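Alpha-fucosidase (Bifidobacterium bifidum, PDB 2EAB) probably hydrolyses the alpha-1,2 linkage that holds L-fucose on glycans, this chain being the catalytic portion, of glycoside hydrolase family 95, of a longer protein. Local coordinates at residues 49-54 against 60-65. Sequence-based numbering, arbitrary orientation.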
ATOM      1  N   GLN A  49     -11.521  -6.377  14.561  1.00  7.54           N
ATOM      2  CA  GLN A  49     -12.245  -5.141  14.870  1.00  7.86           C
ATOM      3  C   GLN A  49     -11.715  -4.394  16.087  1.00  8.16           C
ATOM      4  O   GLN A  49     -11.995  -3.204  16.247  1.00  8.01           O
ATOM      5  CB  GLN A  49     -13.749  -5.405  15.035  1.00  7.94           C
ATOM      6  CG  GLN A  49     -14.397  -6.013  13.803  1.00  7.82           C
ATOM      7  CD  GLN A  49     -15.889  -5.743  13.689  1.00  8.43           C
ATOM      8  OE1 GLN A  49     -16.400  -4.729  14.182  1.00  9.04           O
ATOM      9  NE2 GLN A  49     -16.591  -6.638  13.006  1.00  8.50           N
ATOM     10  N   THR A  50     -10.959  -5.081  16.939  1.00  8.11           N
ATOM     11  CA  THR A  50     -10.699  -4.551  18.283  1.00  8.38           C
ATOM     12  C   THR A  50      -9.244  -4.517  18.758  1.00  8.47           C
ATOM     13  O   THR A  50      -8.941  -3.795  19.705  1.00  8.67           O
ATOM     14  CB  THR A  50     -11.532  -5.290  19.370  1.00  8.68           C
ATOM     15  OG1 THR A  50     -11.026  -6.615  19.532  1.00  8.99           O
ATOM     16  CG2 THR A  50     -13.009  -5.359  19.008  1.00  9.01           C
ATOM     17  N   THR A  51      -8.355  -5.292  18.137  1.00  7.98           N
ATOM     18  CA  THR A  51      -6.981  -5.386  18.627  1.00  7.77           C
ATOM     19  C   THR A  51      -6.087  -4.287  18.052  1.00  7.67           C
ATOM     20  O   THR A  51      -6.407  -3.682  17.029  1.00  8.34           O
ATOM     21  CB  THR A  51      -6.366  -6.779  18.359  1.00  7.45           C
ATOM     22  OG1 THR A  51      -6.263  -6.992  16.945  1.00  7.59           O
ATOM     23  CG2 THR A  51      -7.216  -7.882  18.996  1.00  8.17           C
ATOM     24  N   LEU A  52      -4.966  -4.037  18.719  1.00  7.52           N
ATOM     25  CA  LEU A  52      -4.120  -2.901  18.371  1.00  7.60           C
ATOM     26  C   LEU A  52      -2.767  -3.362  17.847  1.00  7.72           C
ATOM     27  O   LEU A  52      -2.046  -4.080  18.535  1.00  7.54           O
ATOM     28  CB  LEU A  52      -3.977  -1.947  19.563  1.00  8.43           C
ATOM     29  CG  LEU A  52      -5.274  -1.237  19.969  1.00  9.03           C
ATOM     30  CD1 LEU A  52      -5.125  -0.515  21.303  1.00 10.02           C
ATOM     31  CD2 LEU A  52      -5.727  -0.272  18.872  1.00 10.10           C
ATOM     32  N   PRO A  53      -2.440  -2.979  16.597  1.00  7.46           N
ATOM     33  CA  PRO A  53      -1.255  -3.471  15.915  1.00  7.63           C
ATOM     34  C   PRO A  53       0.026  -2.691  16.183  1.00  7.82           C
ATOM     35  O   PRO A  53       0.007  -1.468  16.363  1.00  7.72           O
ATOM     36  CB  PRO A  53      -1.635  -3.326  14.442  1.00  7.87           C
ATOM     37  CG  PRO A  53      -2.481  -2.104  14.413  1.00  7.98           C
ATOM     38  CD  PRO A  53      -3.240  -2.099  15.722  1.00  7.78           C
ATOM     39  N   PHE A  54       1.135  -3.414  16.173  1.00  7.60           N
ATOM     40  CA  PHE A  54       2.457  -2.812  16.180  1.00  7.76           C
ATOM     41  C   PHE A  54       3.400  -3.764  15.451  1.00  7.29           C
ATOM     42  O   PHE A  54       3.121  -4.961  15.331  1.00  6.88           O
ATOM     43  CB  PHE A  54       2.934  -2.529  17.615  1.00  7.84           C
ATOM     44  CG  PHE A  54       3.200  -3.766  18.418  1.00  8.10           C
ATOM     45  CD1 PHE A  54       4.491  -4.263  18.519  1.00  8.74           C
ATOM     46  CD2 PHE A  54       2.167  -4.445  19.062  1.00  8.58           C
ATOM     47  CE1 PHE A  54       4.755  -5.415  19.245  1.00  9.73           C
ATOM     48  CE2 PHE A  54       2.425  -5.604  19.791  1.00  8.86           C
ATOM     49  CZ  PHE A  54       3.721  -6.085  19.883  1.00  8.43           C
ATOM     50  N   GLY A  60       5.213  -8.691  13.879  1.00  7.46           N
ATOM     51  CA  GLY A  60       4.116  -7.854  14.311  1.00  7.71           C
ATOM     52  C   GLY A  60       3.315  -8.502  15.415  1.00  7.29           C
ATOM     53  O   GLY A  60       3.258  -9.732  15.529  1.00  7.63           O
ATOM     54  N   GLY A  61       2.695  -7.655  16.227  1.00  7.21           N
ATOM     55  CA  GLY A  61       1.743  -8.098  17.225  1.00  7.41           C
ATOM     56  C   GLY A  61       0.444  -7.335  17.109  1.00  7.44           C
ATOM     57  O   GLY A  61       0.412  -6.213  16.595  1.00  7.62           O
ATOM     58  N   THR A  62      -0.630  -7.959  17.577  1.00  7.77           N
ATOM     59  CA  THR A  62      -1.915  -7.298  17.751  1.00  7.97           C
ATOM     60  C   THR A  62      -2.395  -7.598  19.167  1.00  7.71           C
ATOM     61  O   THR A  62      -2.637  -8.757  19.525  1.00  7.87           O
ATOM     62  CB  THR A  62      -2.959  -7.708  16.680  1.00  7.88           C
ATOM     63  OG1 THR A  62      -2.666  -9.020  16.179  1.00  7.87           O
ATOM     64  CG2 THR A  62      -2.962  -6.711  15.515  1.00  8.50           C
ATOM     65  N   VAL A  63      -2.489  -6.540  19.969  1.00  7.88           N
ATOM     66  CA  VAL A  63      -2.684  -6.642  21.414  1.00  7.99           C
ATOM     67  C   VAL A  63      -4.161  -6.649  21.774  1.00  8.47           C
ATOM     68  O   VAL A  63      -4.918  -5.775  21.345  1.00  8.32           O
ATOM     69  CB  VAL A  63      -1.993  -5.465  22.140  1.00  8.40           C
ATOM     70  CG1 VAL A  63      -2.173  -5.567  23.654  1.00  8.44           C
ATOM     71  CG2 VAL A  63      -0.522  -5.424  21.782  1.00  8.86           C
ATOM     72  N   TRP A  64      -4.558  -7.633  22.579  1.00  8.38           N
ATOM     73  CA  TRP A  64      -5.940  -7.729  23.039  1.00  8.93           C
ATOM     74  C   TRP A  64      -6.175  -6.948  24.343  1.00  9.19           C
ATOM     75  O   TRP A  64      -7.219  -6.330  24.520  1.00  9.40           O
ATOM     76  CB  TRP A  64      -6.347  -9.197  23.209  1.00  9.05           C
ATOM     77  CG  TRP A  64      -6.382  -9.999  21.926  1.00  9.24           C
ATOM     78  CD1 TRP A  64      -5.318 -10.337  21.130  1.00  9.08           C
ATOM     79  CD2 TRP A  64      -7.539 -10.581  21.311  1.00  9.18           C
ATOM     80  NE1 TRP A  64      -5.745 -11.080  20.056  1.00  8.88           N
ATOM     81  CE2 TRP A  64      -7.101 -11.247  20.141  1.00  9.28           C
ATOM     82  CE3 TRP A  64      -8.904 -10.597  21.627  1.00 10.36           C
ATOM     83  CZ2 TRP A  64      -7.977 -11.928  19.295  1.00  9.59           C
ATOM     84  CZ3 TRP A  64      -9.777 -11.276  20.781  1.00 10.23           C
ATOM     85  CH2 TRP A  64      -9.307 -11.929  19.627  1.00  9.74           C
ATOM     86  N   GLY A  65      -5.195  -6.976  25.241  1.00  9.55           N
ATOM     87  CA  GLY A  65      -5.305  -6.281  26.523  1.00  9.96           C
ATOM     88  C   GLY A  65      -6.258  -6.947  27.498  1.00 10.21           C
ATOM     89  O   GLY A  65      -6.909  -6.269  28.300  1.00 10.72           O
TER
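Leu52 and Val63, and Phe54 and Gly61, are the hydrogen-bonded pairs of a buried antiparallel beta hairpin, strands 52-55 and 59-63, at one border of a seven-stranded sheet. The local strand axes run at 160°. Each of these pairs is closed by two backbone bonds; Val63 N reaches Leu52 O at 2.9 Å. Between them Pro53 and Thr62 form a non-hydrogen-bonded pair, with Pro53 CB 3.8 Å from Thr62 CG2. Pro53 lacks an N-H, and this position asks for none.

On the face shared by Leu52, Phe54 and Val63, the Phe54 ring folds across the neighbouring strand. Its CG sits between the backbone N and the carbonyl carbon (chi1 68°), which lays one ring face over Gly61. Gly61 has no side chain, and its CA makes a CH-pi contact 4.1 Å from the Phe54 ring centroid. Val63 CG2 meets the ring edge, 3.6 Å from Phe54 CE2. Tyr182 and Ala184 of strand 176-185 also touch this ring. A leucine in place of Phe54 would probably leave Gly61 CA without its aromatic cover and open a gap beside Val63.

Where helix 42-50 ends, Thr51 CG2 stands almost squarely over the indole of Trp64, 3.5 Å from the centroid of the five-membered ring. Trp64 NE1 is hydrogen-bonded to Thr73 OG1 on the adjacent strand 69-76, which holds the indole in place. Thr51 OG1 packs 3.4 Å from Thr62 CB. Thr51 OG1 is hydrogen-bonded to Trp47 O, and Thr62 OG1 to Trp47 NE1.

Pro53 and Phe54 also touch helix 365-386 of the family 95 catalytic region. The arrangement is a cross-strand Phe-Gly pair in an edge hairpin of the N-terminal domain's antiparallel sheet; Gly57, in its turn, belongs to the calcium site with Glu77, Ser386 and Leu393.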